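Local coordinates for glucan-binding protein C, GbpC (Streptococcus mutans UA159, PDB 5UQZ) that probably binds glucan at the cell wall of this streptococcus, mediating both sucrose-dependent and sucrose-independent adherence, and carries a bound calcium ion, at residues 80-88 with 109-120; 296-305 with 331-339. All blocks are in the same frame, centred on the assembly; numbering follows the deposited sequence.

Contact 1: residues 80-88 with 109-120; sequences NQYLTKEAR and DFTQANPYDPKE
Tyr82 and Asn114 meet as two flat groups: the tyrosine's CG lies beside its own backbone N (chi1 -64°), while the asparagine's CG stands anti to N (chi1 -174°), which lays its amide over one ring face with the two planes nearly parallel. Asn114 CB adds a CH-pi contact, 3.6 Å from the ring centroid, and one water joins Tyr82 OH to Asn114 ND2. The amide oxygen is used too: Tyr116 N donates to Asn114 OD1 from above the amide plane, an Asx turn. Beside this stack the backbones form a minimal antiparallel ladder, a separate two-stranded sheet with Tyr82 and Thr111 as the hydrogen-bonded pair. Their mutual bonds, Tyr82 N to Thr111 O and Thr111 N to Tyr82 O, both measure 2.8 Å. Tyr82 and Thr111 point to one face of this little sheet; on the other, Leu83 CD1 packs 3.6 Å from Phe110 CE1. Where the strand gives way to the helix, Thr84 N donates to Asp109 O almost straight (174°), and Thr84 is the helix N-cap, its OG1 accepting from Ala87 N. Tyr116 OH donates to Leu83 O at 2.7 Å, coming from above the carbonyl plane. Lys85 slides past the Tyr116 ring to form a salt bridge with Glu120, its NZ meeting the syn lone pair of OE2 at 2.9 Å. The anti lone pair of that oxygen takes Asp117 N, and a second water ties Lys85 NZ and Arg88 NH2 to Glu120 OE1.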
ATOM      1  N   ASN A  80       1.139  -7.951 -25.004  1.00 17.83           N
ATOM      2  CA  ASN A  80       1.904  -8.651 -26.008  1.00 21.47           C
ATOM      3  C   ASN A  80       3.175  -9.306 -25.507  1.00 12.91           C
ATOM      4  O   ASN A  80       3.805  -9.998 -26.281  1.00 14.47           O
ATOM      5  CB  ASN A  80       2.193  -7.729 -27.186  1.00 22.56           C
ATOM      6  CG  ASN A  80       2.379  -8.525 -28.520  1.00 35.01           C
ATOM      7  OD1 ASN A  80       1.551  -9.396 -28.953  1.00 35.42           O
ATOM      8  ND2 ASN A  80       3.491  -8.239 -29.160  1.00 38.31           N
ATOM      9  N   GLN A  81       3.632  -9.043 -24.293  1.00 12.58           N
ATOM     10  CA  GLN A  81       4.889  -9.614 -23.781  1.00 10.11           C
ATOM     11  C   GLN A  81       4.653 -10.203 -22.397  1.00 10.29           C
ATOM     12  O   GLN A  81       4.864  -9.527 -21.379  1.00 12.59           O
ATOM     13  CB  GLN A  81       5.963  -8.535 -23.697  1.00 17.85           C
ATOM     14  CG  GLN A  81       6.332  -8.033 -25.035  1.00 23.84           C
ATOM     15  CD  GLN A  81       7.306  -8.959 -25.601  1.00 25.44           C
ATOM     16  OE1 GLN A  81       6.930  -9.987 -26.180  1.00 32.60           O
ATOM     17  NE2 GLN A  81       8.608  -8.623 -25.434  1.00 25.59           N
ATOM     18  N   TYR A  82       4.241 -11.450 -22.340  1.00  8.07           N
ATOM     19  CA  TYR A  82       4.140 -12.155 -21.065  1.00  7.33           C
ATOM     20  C   TYR A  82       5.506 -12.682 -20.638  1.00  7.68           C
ATOM     21  O   TYR A  82       6.325 -13.083 -21.466  1.00  9.02           O
ATOM     22  CB  TYR A  82       3.185 -13.333 -21.187  1.00  7.72           C
ATOM     23  CG  TYR A  82       1.761 -12.922 -21.496  1.00  7.72           C
ATOM     24  CD1 TYR A  82       0.854 -12.661 -20.484  1.00  8.40           C
ATOM     25  CD2 TYR A  82       1.305 -12.813 -22.828  1.00  9.25           C
ATOM     26  CE1 TYR A  82      -0.446 -12.301 -20.772  1.00 11.75           C
ATOM     27  CE2 TYR A  82       0.001 -12.483 -23.128  1.00 12.18           C
ATOM     28  CZ  TYR A  82      -0.871 -12.242 -22.082  1.00 13.70           C
ATOM     29  OH  TYR A  82      -2.171 -11.904 -22.360  1.00 20.40           O
ATOM     30  N   LEU A  83       5.764 -12.682 -19.318  1.00  7.55           N
ATOM     31  CA  LEU A  83       7.005 -13.253 -18.822  1.00  7.42           C
ATOM     32  C   LEU A  83       6.898 -14.767 -18.885  1.00  7.99           C
ATOM     33  O   LEU A  83       5.937 -15.346 -18.387  1.00  8.91           O
ATOM     34  CB  LEU A  83       7.209 -12.774 -17.376  1.00  8.89           C
ATOM     35  CG  LEU A  83       8.515 -13.196 -16.728  1.00  9.10           C
ATOM     36  CD1 LEU A  83       9.697 -12.482 -17.368  1.00 10.37           C
ATOM     37  CD2 LEU A  83       8.456 -12.898 -15.196  1.00 11.21           C
ATOM     38  N   THR A  84       7.894 -15.421 -19.464  1.00  8.80           N
ATOM     39  CA  THR A  84       7.840 -16.883 -19.512  1.00  9.96           C
ATOM     40  C   THR A  84       7.908 -17.448 -18.095  1.00 10.63           C
ATOM     41  O   THR A  84       8.460 -16.842 -17.172  1.00 11.42           O
ATOM     42  CB  THR A  84       8.977 -17.474 -20.358  1.00 11.61           C
ATOM     43  OG1 THR A  84      10.218 -17.216 -19.668  1.00 10.79           O
ATOM     44  CG2 THR A  84       8.960 -16.929 -21.788  1.00 11.74           C
ATOM     45  N   LYS A  85       7.330 -18.626 -17.905  1.00 12.89           N
ATOM     46  CA  LYS A  85       7.427 -19.231 -16.589  1.00 15.72           C
ATOM     47  C   LYS A  85       8.860 -19.555 -16.218  1.00 14.45           C
ATOM     48  O   LYS A  85       9.221 -19.456 -15.047  1.00 15.00           O
ATOM     49  CB  LYS A  85       6.504 -20.446 -16.443  1.00 20.35           C
ATOM     50  CG  LYS A  85       5.039 -20.012 -16.298  1.00 21.20           C
ATOM     51  CD  LYS A  85       4.151 -21.103 -15.816  1.00 21.93           C
ATOM     52  CE  LYS A  85       2.729 -20.584 -15.556  1.00 19.66           C
ATOM     53  NZ  LYS A  85       1.846 -21.677 -15.047  1.00 22.55           N
ATOM     54  N   GLU A  86       9.691 -19.956 -17.191  1.00 14.13           N
ATOM     55  CA  GLU A  86      11.105 -20.166 -16.886  1.00 13.82           C
ATOM     56  C   GLU A  86      11.772 -18.909 -16.360  1.00 12.61           C
ATOM     57  O   GLU A  86      12.540 -18.963 -15.403  1.00 13.94           O
ATOM     58  CB  GLU A  86      11.836 -20.679 -18.115  1.00 16.83           C
ATOM     59  CG  GLU A  86      13.312 -20.914 -17.833  1.00 22.04           C
ATOM     60  CD  GLU A  86      13.956 -21.661 -18.951  1.00 31.22           C
ATOM     61  OE1 GLU A  86      13.336 -21.788 -20.022  1.00 35.05           O
ATOM     62  OE2 GLU A  86      15.093 -22.111 -18.751  1.00 35.91           O
ATOM     63  N   ALA A  87      11.481 -17.757 -16.969  1.00 12.32           N
ATOM     64  CA  ALA A  87      12.077 -16.517 -16.467  1.00 12.15           C
ATOM     65  C   ALA A  87      11.509 -16.120 -15.112  1.00 13.01           C
ATOM     66  O   ALA A  87      12.257 -15.645 -14.242  1.00 15.20           O
ATOM     67  CB  ALA A  87      11.903 -15.406 -17.501  1.00 12.78           C
ATOM     68  N   ARG A  88      10.200 -16.306 -14.892  1.00 13.56           N
ATOM     69  CA  ARG A  88       9.634 -16.071 -13.572  1.00 15.31           C
ATOM     70  C   ARG A  88      10.349 -16.918 -12.518  1.00 17.75           C
ATOM     71  O   ARG A  88      10.735 -16.418 -11.458  1.00 19.85           O
ATOM     72  CB  ARG A  88       8.141 -16.374 -13.594  1.00 16.74           C
ATOM     73  CG  ARG A  88       7.431 -16.002 -12.253  1.00 21.33           C
ATOM     74  CD  ARG A  88       6.086 -16.690 -12.083  1.00 26.38           C
ATOM     75  NE  ARG A  88       6.209 -18.142 -12.182  1.00 33.80           N
ATOM     76  CZ  ARG A  88       5.186 -19.001 -12.216  1.00 35.65           C
ATOM     77  NH1 ARG A  88       3.935 -18.581 -12.121  1.00 37.01           N
ATOM     78  NH2 ARG A  88       5.426 -20.296 -12.342  1.00 40.00           N
ATOM     79  N   ASP A 109      13.124 -13.756 -22.453  1.00 10.80           N
ATOM     80  CA  ASP A 109      12.337 -13.969 -21.246  1.00 10.33           C
ATOM     81  C   ASP A 109      10.853 -13.709 -21.432  1.00  9.44           C
ATOM     82  O   ASP A 109      10.092 -13.873 -20.476  1.00 10.00           O
ATOM     83  CB  ASP A 109      12.836 -13.038 -20.135  1.00 10.88           C
ATOM     84  CG  ASP A 109      14.219 -13.424 -19.657  1.00 12.91           C
ATOM     85  OD1 ASP A 109      14.543 -14.622 -19.674  1.00 13.20           O
ATOM     86  OD2 ASP A 109      14.985 -12.521 -19.251  1.00 15.55           O
ATOM     87  N   PHE A 110      10.426 -13.298 -22.624  1.00  9.38           N
ATOM     88  CA  PHE A 110       9.036 -12.909 -22.845  1.00  9.42           C
ATOM     89  C   PHE A 110       8.463 -13.664 -24.052  1.00  9.93           C
ATOM     90  O   PHE A 110       9.181 -14.074 -24.972  1.00 12.77           O
ATOM     91  CB  PHE A 110       8.949 -11.411 -23.111  1.00 11.30           C
ATOM     92  CG  PHE A 110       9.408 -10.618 -21.922  1.00 10.07           C
ATOM     93  CD1 PHE A 110       8.552 -10.400 -20.824  1.00  9.84           C
ATOM     94  CD2 PHE A 110      10.729 -10.177 -21.835  1.00 12.51           C
ATOM     95  CE1 PHE A 110       8.992  -9.757 -19.687  1.00 11.37           C
ATOM     96  CE2 PHE A 110      11.174  -9.522 -20.715  1.00 12.08           C
ATOM     97  CZ  PHE A 110      10.316  -9.297 -19.636  1.00 12.18           C
ATOM     98  N   THR A 111       7.150 -13.807 -24.053  1.00  9.49           N
ATOM     99  CA  THR A 111       6.446 -14.459 -25.146  1.00  8.77           C
ATOM    100  C   THR A 111       5.112 -13.775 -25.384  1.00  8.17           C
ATOM    101  O   THR A 111       4.471 -13.289 -24.448  1.00  8.68           O
ATOM    102  CB  THR A 111       6.231 -15.959 -24.838  1.00  9.94           C
ATOM    103  OG1 THR A 111       5.485 -16.538 -25.916  1.00 10.82           O
ATOM    104  CG2 THR A 111       5.488 -16.205 -23.543  1.00 11.03           C
ATOM    105  N   GLN A 112       4.669 -13.767 -26.636  1.00  7.84           N
ATOM    106  CA  GLN A 112       3.384 -13.197 -27.001  1.00  8.23           C
ATOM    107  C   GLN A 112       2.217 -14.064 -26.582  1.00  8.34           C
ATOM    108  O   GLN A 112       1.095 -13.554 -26.512  1.00  9.16           O
ATOM    109  CB  GLN A 112       3.356 -12.896 -28.503  1.00  9.41           C
ATOM    110  CG  GLN A 112       4.422 -11.836 -28.884  1.00 11.05           C
ATOM    111  CD  GLN A 112       4.458 -11.543 -30.358  1.00 13.86           C
ATOM    112  OE1 GLN A 112       3.424 -11.612 -31.020  1.00 27.30           O
ATOM    113  NE2 GLN A 112       5.599 -11.116 -30.886  1.00 11.78           N
ATOM    114  N   ALA A 113       2.427 -15.358 -26.375  1.00  8.36           N
ATOM    115  CA  ALA A 113       1.353 -16.263 -26.000  1.00  8.98           C
ATOM    116  C   ALA A 113       1.330 -16.424 -24.474  1.00  8.88           C
ATOM    117  O   ALA A 113       2.306 -16.882 -23.868  1.00 11.50           O
ATOM    118  CB  ALA A 113       1.581 -17.620 -26.662  1.00 11.98           C
ATOM    119  N   ASN A 114       0.206 -16.114 -23.869  1.00  8.59           N
ATOM    120  CA  ASN A 114       0.114 -16.155 -22.413  1.00  9.07           C
ATOM    121  C   ASN A 114       0.342 -17.579 -21.892  1.00  8.82           C
ATOM    122  O   ASN A 114      -0.437 -18.481 -22.235  1.00 10.63           O
ATOM    123  CB  ASN A 114      -1.302 -15.727 -22.030  1.00 10.76           C
ATOM    124  CG  ASN A 114      -1.481 -15.592 -20.498  1.00 10.72           C
ATOM    125  OD1 ASN A 114      -0.535 -15.851 -19.726  1.00 11.08           O
ATOM    126  ND2 ASN A 114      -2.659 -15.156 -20.064  1.00 13.89           N
ATOM    127  N   PRO A 115       1.343 -17.828 -21.034  1.00  8.61           N
ATOM    128  CA  PRO A 115       1.522 -19.167 -20.491  1.00 10.46           C
ATOM    129  C   PRO A 115       0.791 -19.369 -19.177  1.00 10.04           C
ATOM    130  O   PRO A 115       0.849 -20.485 -18.639  1.00 11.81           O
ATOM    131  CB  PRO A 115       3.030 -19.232 -20.253  1.00 11.12           C
ATOM    132  CG  PRO A 115       3.387 -17.812 -19.848  1.00 11.88           C
ATOM    133  CD  PRO A 115       2.461 -16.902 -20.683  1.00  9.80           C
ATOM    134  N   TYR A 116       0.178 -18.343 -18.596  1.00 10.03           N
ATOM    135  CA  TYR A 116      -0.444 -18.414 -17.279  1.00 10.06           C
ATOM    136  C   TYR A 116      -1.901 -18.852 -17.411  1.00 10.98           C
ATOM    137  O   TYR A 116      -2.638 -18.420 -18.305  1.00 15.41           O
ATOM    138  CB  TYR A 116      -0.358 -17.066 -16.536  1.00 10.67           C
ATOM    139  CG  TYR A 116       1.078 -16.654 -16.307  1.00  9.85           C
ATOM    140  CD1 TYR A 116       1.807 -17.132 -15.211  1.00 11.28           C
ATOM    141  CD2 TYR A 116       1.741 -15.831 -17.198  1.00  8.94           C
ATOM    142  CE1 TYR A 116       3.126 -16.854 -15.040  1.00 12.40           C
ATOM    143  CE2 TYR A 116       3.093 -15.524 -17.049  1.00  9.89           C
ATOM    144  CZ  TYR A 116       3.766 -16.028 -15.965  1.00 11.35           C
ATOM    145  OH  TYR A 116       5.126 -15.779 -15.818  1.00 11.76           O
ATOM    146  N   ASP A 117      -2.330 -19.711 -16.503  1.00  9.61           N
ATOM    147  CA  ASP A 117      -3.718 -20.109 -16.419  1.00 10.39           C
ATOM    148  C   ASP A 117      -4.554 -18.899 -15.994  1.00 10.21           C
ATOM    149  O   ASP A 117      -4.059 -18.019 -15.278  1.00 10.28           O
ATOM    150  CB  ASP A 117      -3.817 -21.173 -15.336  1.00 12.91           C
ATOM    151  CG  ASP A 117      -5.159 -21.853 -15.328  1.00 13.24           C
ATOM    152  OD1 ASP A 117      -5.345 -22.820 -16.094  1.00 16.74           O
ATOM    153  OD2 ASP A 117      -6.066 -21.425 -14.587  1.00 12.39           O
ATOM    154  N   PRO A 118      -5.831 -18.839 -16.394  1.00  9.30           N
ATOM    155  CA  PRO A 118      -6.666 -17.723 -15.920  1.00  9.82           C
ATOM    156  C   PRO A 118      -6.738 -17.606 -14.409  1.00  9.09           C
ATOM    157  O   PRO A 118      -7.049 -16.535 -13.873  1.00  9.60           O
ATOM    158  CB  PRO A 118      -8.037 -18.029 -16.527  1.00 11.62           C
ATOM    159  CG  PRO A 118      -7.742 -18.798 -17.747  1.00 16.44           C
ATOM    160  CD  PRO A 118      -6.518 -19.651 -17.406  1.00 12.14           C
ATOM    161  N   LYS A 119      -6.562 -18.709 -13.698  1.00  8.57           N
ATOM    162  CA  LYS A 119      -6.771 -18.737 -12.260  1.00  9.16           C
ATOM    163  C   LYS A 119      -5.549 -18.325 -11.451  1.00  9.65           C
ATOM    164  O   LYS A 119      -5.628 -18.347 -10.215  1.00 12.07           O
ATOM    165  CB  LYS A 119      -7.232 -20.125 -11.822  1.00  9.82           C
ATOM    166  CG  LYS A 119      -8.518 -20.561 -12.569  1.00 10.88           C
ATOM    167  CD  LYS A 119      -9.074 -21.894 -12.027  1.00 11.85           C
ATOM    168  CE  LYS A 119      -8.152 -23.064 -12.213  1.00 12.04           C
ATOM    169  NZ  LYS A 119      -7.805 -23.350 -13.638  1.00 11.86           N
ATOM    170  N   GLU A 120      -4.440 -17.934 -12.094  1.00  9.60           N
ATOM    171  CA  GLU A 120      -3.231 -17.620 -11.334  1.00  9.64           C
ATOM    172  C   GLU A 120      -2.714 -16.219 -11.651  1.00  8.88           C
ATOM    173  O   GLU A 120      -3.049 -15.594 -12.672  1.00  9.54           O
ATOM    174  CB  GLU A 120      -2.132 -18.642 -11.533  1.00 11.51           C
ATOM    175  CG  GLU A 120      -1.610 -18.581 -12.931  1.00 11.46           C
ATOM    176  CD  GLU A 120      -0.537 -19.649 -13.238  1.00 14.84           C
ATOM    177  OE1 GLU A 120       0.303 -19.913 -12.371  1.00 22.11           O
ATOM    178  OE2 GLU A 120      -0.503 -20.207 -14.348  1.00 12.73           O
TER
HETATM  179  O   HOH W   1      -4.148 -13.878 -22.303  1.00 31.23           O
HETATM  180  O   HOH W   2       2.506 -21.392 -12.426  1.00 41.72           O

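Contact 2: residues 296-305 with 331-339; sequences ATAYYGAGAM and TNSAVAVPK
Ala296 O is gripped by two waters, each reaching on to 331-339. The closer, at 2.6 Å from Ala296 O, accepts from Lys339 N; the other donates to both Ala296 O and Val337 O and accepts from Tyr299 N. A third water joins Gly303 O to Ala336 N, 2.9 Å from each. Between these water bridges the packing is apolar. With CG of Tyr299 set between its backbone N and carbonyl carbon (chi1 77°), the ring turns one face to Pro338, whose CB sits over its centre, a CH-pi contact 4.1 Å from the centroid. Ala41 of the long helix 3-51 touches both residues, so this pair lies where that helix meets the body of the domain. Ala336 CB nests between Ala298 and Ala302, 3.8 Å from Ala302 CB, and Ala304 CB meets Val335 CG1 where strand 303-306 begins. Ala336 O is buried with no hydrogen-bonding partner in the model, 3.5 Å from Tyr299 CB. With no direct hydrogen bond across the contact, the irregular backbone of 331-339 is matched to 296-305 by alanine methyls, a valine, a proline and one tyrosine ring, and by waters that fill in for direct backbone pairing.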
ATOM      1  N   ALA A 296      -2.205  -1.364  12.848  1.00 14.54           N
ATOM      2  CA  ALA A 296      -3.260  -0.412  13.186  1.00 14.32           C
ATOM      3  C   ALA A 296      -2.899   1.012  12.767  1.00 12.15           C
ATOM      4  O   ALA A 296      -3.800   1.852  12.620  1.00 14.37           O
ATOM      5  CB  ALA A 296      -3.470  -0.387  14.694  1.00 16.49           C
ATOM      6  N   THR A 297      -1.627   1.308  12.513  1.00 11.37           N
ATOM      7  CA  THR A 297      -1.197   2.628  12.081  1.00 11.92           C
ATOM      8  C   THR A 297      -1.161   2.771  10.547  1.00 10.34           C
ATOM      9  O   THR A 297      -0.661   3.792  10.074  1.00 10.72           O
ATOM     10  CB  THR A 297       0.181   2.938  12.672  1.00 13.20           C
ATOM     11  OG1 THR A 297       1.004   1.801  12.382  1.00 13.79           O
ATOM     12  CG2 THR A 297       0.101   3.188  14.199  1.00 15.25           C
ATOM     13  N   ALA A 298      -1.724   1.820   9.788  1.00 10.21           N
ATOM     14  CA  ALA A 298      -1.724   1.939   8.328  1.00 10.05           C
ATOM     15  C   ALA A 298      -2.348   3.258   7.856  1.00 10.20           C
ATOM     16  O   ALA A 298      -1.951   3.793   6.812  1.00  9.99           O
ATOM     17  CB  ALA A 298      -2.430   0.747   7.714  1.00 12.65           C
ATOM     18  N   TYR A 299      -3.308   3.808   8.606  1.00  9.42           N
ATOM     19  CA  TYR A 299      -3.957   5.057   8.219  1.00  9.18           C
ATOM     20  C   TYR A 299      -2.946   6.162   7.984  1.00  8.38           C
ATOM     21  O   TYR A 299      -3.199   7.088   7.207  1.00  9.10           O
ATOM     22  CB  TYR A 299      -4.985   5.506   9.295  1.00  9.96           C
ATOM     23  CG  TYR A 299      -4.324   6.133  10.500  1.00 10.25           C
ATOM     24  CD1 TYR A 299      -3.853   5.362  11.569  1.00 10.58           C
ATOM     25  CD2 TYR A 299      -4.094   7.507  10.538  1.00  9.45           C
ATOM     26  CE1 TYR A 299      -3.198   5.927  12.657  1.00 11.88           C
ATOM     27  CE2 TYR A 299      -3.432   8.087  11.609  1.00 10.77           C
ATOM     28  CZ  TYR A 299      -2.980   7.283  12.667  1.00 10.93           C
ATOM     29  OH  TYR A 299      -2.322   7.801  13.732  1.00 12.63           O
ATOM     30  N   TYR A 300      -1.786   6.077   8.649  1.00  8.93           N
ATOM     31  CA  TYR A 300      -0.855   7.186   8.587  1.00  9.16           C
ATOM     32  C   TYR A 300      -0.336   7.413   7.176  1.00  8.66           C
ATOM     33  O   TYR A 300       0.064   8.538   6.850  1.00  8.78           O
ATOM     34  CB  TYR A 300       0.299   6.918   9.545  1.00 10.33           C
ATOM     35  CG  TYR A 300       1.388   7.935   9.521  1.00  9.58           C
ATOM     36  CD1 TYR A 300       1.173   9.261   9.961  1.00  9.92           C
ATOM     37  CD2 TYR A 300       2.668   7.583   9.103  1.00 11.05           C
ATOM     38  CE1 TYR A 300       2.193  10.198   9.910  1.00 11.38           C
ATOM     39  CE2 TYR A 300       3.698   8.509   9.094  1.00 10.82           C
ATOM     40  CZ  TYR A 300       3.460   9.806   9.498  1.00 10.56           C
ATOM     41  OH  TYR A 300       4.496  10.733   9.468  1.00 13.70           O
ATOM     42  N   GLY A 301      -0.277   6.365   6.360  1.00  8.74           N
ATOM     43  CA  GLY A 301       0.204   6.496   5.002  1.00  9.37           C
ATOM     44  C   GLY A 301      -0.907   6.444   3.969  1.00  8.26           C
ATOM     45  O   GLY A 301      -0.614   6.208   2.790  1.00  9.56           O
ATOM     46  N   ALA A 302      -2.150   6.701   4.364  1.00  8.38           N
ATOM     47  CA  ALA A 302      -3.272   6.392   3.490  1.00  8.65           C
ATOM     48  C   ALA A 302      -4.118   7.608   3.126  1.00  8.71           C
ATOM     49  O   ALA A 302      -4.282   8.552   3.907  1.00  8.97           O
ATOM     50  CB  ALA A 302      -4.210   5.415   4.172  1.00 10.03           C
ATOM     51  N   GLY A 303      -4.697   7.540   1.929  1.00  9.15           N
ATOM     52  CA  GLY A 303      -5.815   8.365   1.528  1.00 10.52           C
ATOM     53  C   GLY A 303      -6.979   7.474   1.161  1.00  8.75           C
ATOM     54  O   GLY A 303      -6.932   6.249   1.296  1.00  8.94           O
ATOM     55  N   ALA A 304      -8.044   8.071   0.650  1.00  9.54           N
ATOM     56  CA  ALA A 304      -9.188   7.344   0.143  1.00  9.66           C
ATOM     57  C   ALA A 304      -9.879   8.212  -0.883  1.00  8.12           C
ATOM     58  O   ALA A 304      -9.546   9.389  -1.032  1.00  8.32           O
ATOM     59  CB  ALA A 304     -10.166   7.013   1.263  1.00 10.55           C
ATOM     60  N   MET A 305     -10.847   7.622  -1.588  1.00  8.12           N
ATOM     61  CA  MET A 305     -11.601   8.361  -2.582  1.00  8.56           C
ATOM     62  C   MET A 305     -13.048   7.918  -2.564  1.00  7.94           C
ATOM     63  O   MET A 305     -13.363   6.767  -2.269  1.00  8.84           O
ATOM     64  CB  MET A 305     -11.048   8.231  -3.994  1.00 10.61           C
ATOM     65  CG  MET A 305     -10.999   6.825  -4.514  1.00  9.51           C
ATOM     66  SD  MET A 305     -10.418   6.846  -6.255  1.00 11.18           S
ATOM     67  CE  MET A 305     -10.140   5.089  -6.517  1.00 10.94           C
ATOM     68  N   THR A 331      -6.221  -1.018  -4.784  1.00  9.87           N
ATOM     69  CA  THR A 331      -7.360  -0.232  -4.302  1.00  9.43           C
ATOM     70  C   THR A 331      -8.547  -1.169  -4.166  1.00  9.01           C
ATOM     71  O   THR A 331      -8.759  -2.066  -4.977  1.00 11.43           O
ATOM     72  CB  THR A 331      -7.657   0.989  -5.246  1.00 10.88           C
ATOM     73  OG1 THR A 331      -8.770   1.726  -4.697  1.00 10.80           O
ATOM     74  CG2 THR A 331      -8.038   0.522  -6.638  1.00 12.72           C
ATOM     75  N   ASN A 332      -9.313  -0.974  -3.121  1.00  8.69           N
ATOM     76  CA  ASN A 332     -10.378  -1.893  -2.717  1.00  7.88           C
ATOM     77  C   ASN A 332     -11.228  -1.119  -1.703  1.00  7.69           C
ATOM     78  O   ASN A 332     -11.005   0.069  -1.478  1.00  9.49           O
ATOM     79  CB  ASN A 332      -9.764  -3.186  -2.200  1.00  9.36           C
ATOM     80  CG  ASN A 332      -8.717  -2.907  -1.200  1.00 10.29           C
ATOM     81  OD1 ASN A 332      -8.955  -2.151  -0.216  1.00 11.21           O
ATOM     82  ND2 ASN A 332      -7.521  -3.409  -1.446  1.00 13.92           N
ATOM     83  N   SER A 333     -12.179  -1.783  -1.071  1.00  7.78           N
ATOM     84  CA  SER A 333     -13.055  -1.084  -0.128  1.00  8.87           C
ATOM     85  C   SER A 333     -12.497  -1.004   1.268  1.00 10.69           C
ATOM     86  O   SER A 333     -13.138  -0.389   2.125  1.00 14.01           O
ATOM     87  CB  SER A 333     -14.432  -1.730  -0.089  1.00 10.77           C
ATOM     88  OG  SER A 333     -14.368  -3.072   0.364  1.00 10.89           O
ATOM     89  N   ALA A 334     -11.307  -1.561   1.520  1.00  9.35           N
ATOM     90  CA  ALA A 334     -10.762  -1.587   2.883  1.00 12.06           C
ATOM     91  C   ALA A 334      -9.947  -0.329   3.157  1.00  9.63           C
ATOM     92  O   ALA A 334      -8.711  -0.305   3.125  1.00 12.93           O
ATOM     93  CB  ALA A 334      -9.949  -2.843   3.074  1.00 17.63           C
ATOM     94  N   VAL A 335     -10.656   0.741   3.411  1.00 10.02           N
ATOM     95  CA  VAL A 335     -10.032   2.012   3.736  1.00  9.88           C
ATOM     96  C   VAL A 335      -9.335   1.917   5.085  1.00  9.92           C
ATOM     97  O   VAL A 335      -9.899   1.406   6.054  1.00 11.16           O
ATOM     98  CB  VAL A 335     -11.108   3.112   3.705  1.00 10.98           C
ATOM     99  CG1 VAL A 335     -10.506   4.475   4.104  1.00 11.77           C
ATOM    100  CG2 VAL A 335     -11.779   3.188   2.324  1.00 13.14           C
ATOM    101  N   ALA A 336      -8.112   2.448   5.158  1.00  9.01           N
ATOM    102  CA  ALA A 336      -7.303   2.455   6.378  1.00  9.47           C
ATOM    103  C   ALA A 336      -7.647   3.714   7.180  1.00 10.05           C
ATOM    104  O   ALA A 336      -7.311   4.833   6.773  1.00 11.58           O
ATOM    105  CB  ALA A 336      -5.827   2.469   5.981  1.00 10.76           C
ATOM    106  N   VAL A 337      -8.283   3.515   8.330  1.00 10.21           N
ATOM    107  CA  VAL A 337      -8.682   4.628   9.206  1.00 10.23           C
ATOM    108  C   VAL A 337      -8.010   4.463  10.560  1.00  9.74           C
ATOM    109  O   VAL A 337      -7.582   3.356  10.927  1.00  9.91           O
ATOM    110  CB  VAL A 337     -10.215   4.727   9.366  1.00 11.29           C
ATOM    111  CG1 VAL A 337     -10.852   5.053   8.018  1.00 14.95           C
ATOM    112  CG2 VAL A 337     -10.759   3.455   9.986  1.00 11.86           C
ATOM    113  N   PRO A 338      -7.904   5.531  11.341  1.00 10.10           N
ATOM    114  CA  PRO A 338      -7.361   5.373  12.704  1.00 10.84           C
ATOM    115  C   PRO A 338      -8.236   4.453  13.540  1.00 10.27           C
ATOM    116  O   PRO A 338      -9.462   4.479  13.438  1.00 11.57           O
ATOM    117  CB  PRO A 338      -7.408   6.788  13.263  1.00 14.80           C
ATOM    118  CG  PRO A 338      -7.777   7.680  12.222  1.00 14.37           C
ATOM    119  CD  PRO A 338      -8.269   6.930  11.027  1.00 11.23           C
ATOM    120  N   LYS A 339      -7.579   3.690  14.417  1.00 10.88           N
ATOM    121  CA  LYS A 339      -8.237   2.704  15.261  1.00 11.50           C
ATOM    122  C   LYS A 339      -7.938   3.042  16.718  1.00 10.92           C
ATOM    123  O   LYS A 339      -7.129   3.936  17.041  1.00 12.30           O
ATOM    124  CB  LYS A 339      -7.699   1.298  14.965  1.00 14.42           C
ATOM    125  CG  LYS A 339      -7.731   0.885  13.527  1.00 18.66           C
ATOM    126  CD  LYS A 339      -9.076   0.666  13.013  1.00 22.60           C
ATOM    127  CE  LYS A 339      -9.008   0.309  11.537  1.00 23.30           C
ATOM    128  NZ  LYS A 339     -10.367  -0.050  11.040  1.00 24.79           N
TER
HETATM  129  O   HOH W   3      -5.277   2.042  10.213  1.00 12.70           O
HETATM  130  O   HOH W   4      -4.576   3.364  14.633  1.00 24.33           O
HETATM  131  O   HOH W   5      -7.130   3.695   2.677  1.00  9.03           O

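In the fold
Along the chain contact 1 is complete well before contact 2 begins; their centres lie about 33 Å apart, with about 17 Å between nearest atoms. Contact 1 sits at the periphery, about 25 Å from the chain centre, and is hydrogen-bonded through Gln81 and Leu83 to strand 122-127. Contact 2 is more central and buried. The four-stranded sheet relates the two: strands 122-127 and 325-329 are its outermost members within this chain. The calcium ion is about 10 Å from the Ala302 side chain of contact 2. Contact 1 thus joins a small two-stranded sheet and helix 85-91 to the outside of the beta-supersandwich, while contact 2 holds the chain leaving strand 325-329 against the core and helix 3-51; neither is known to take part in adherence directly.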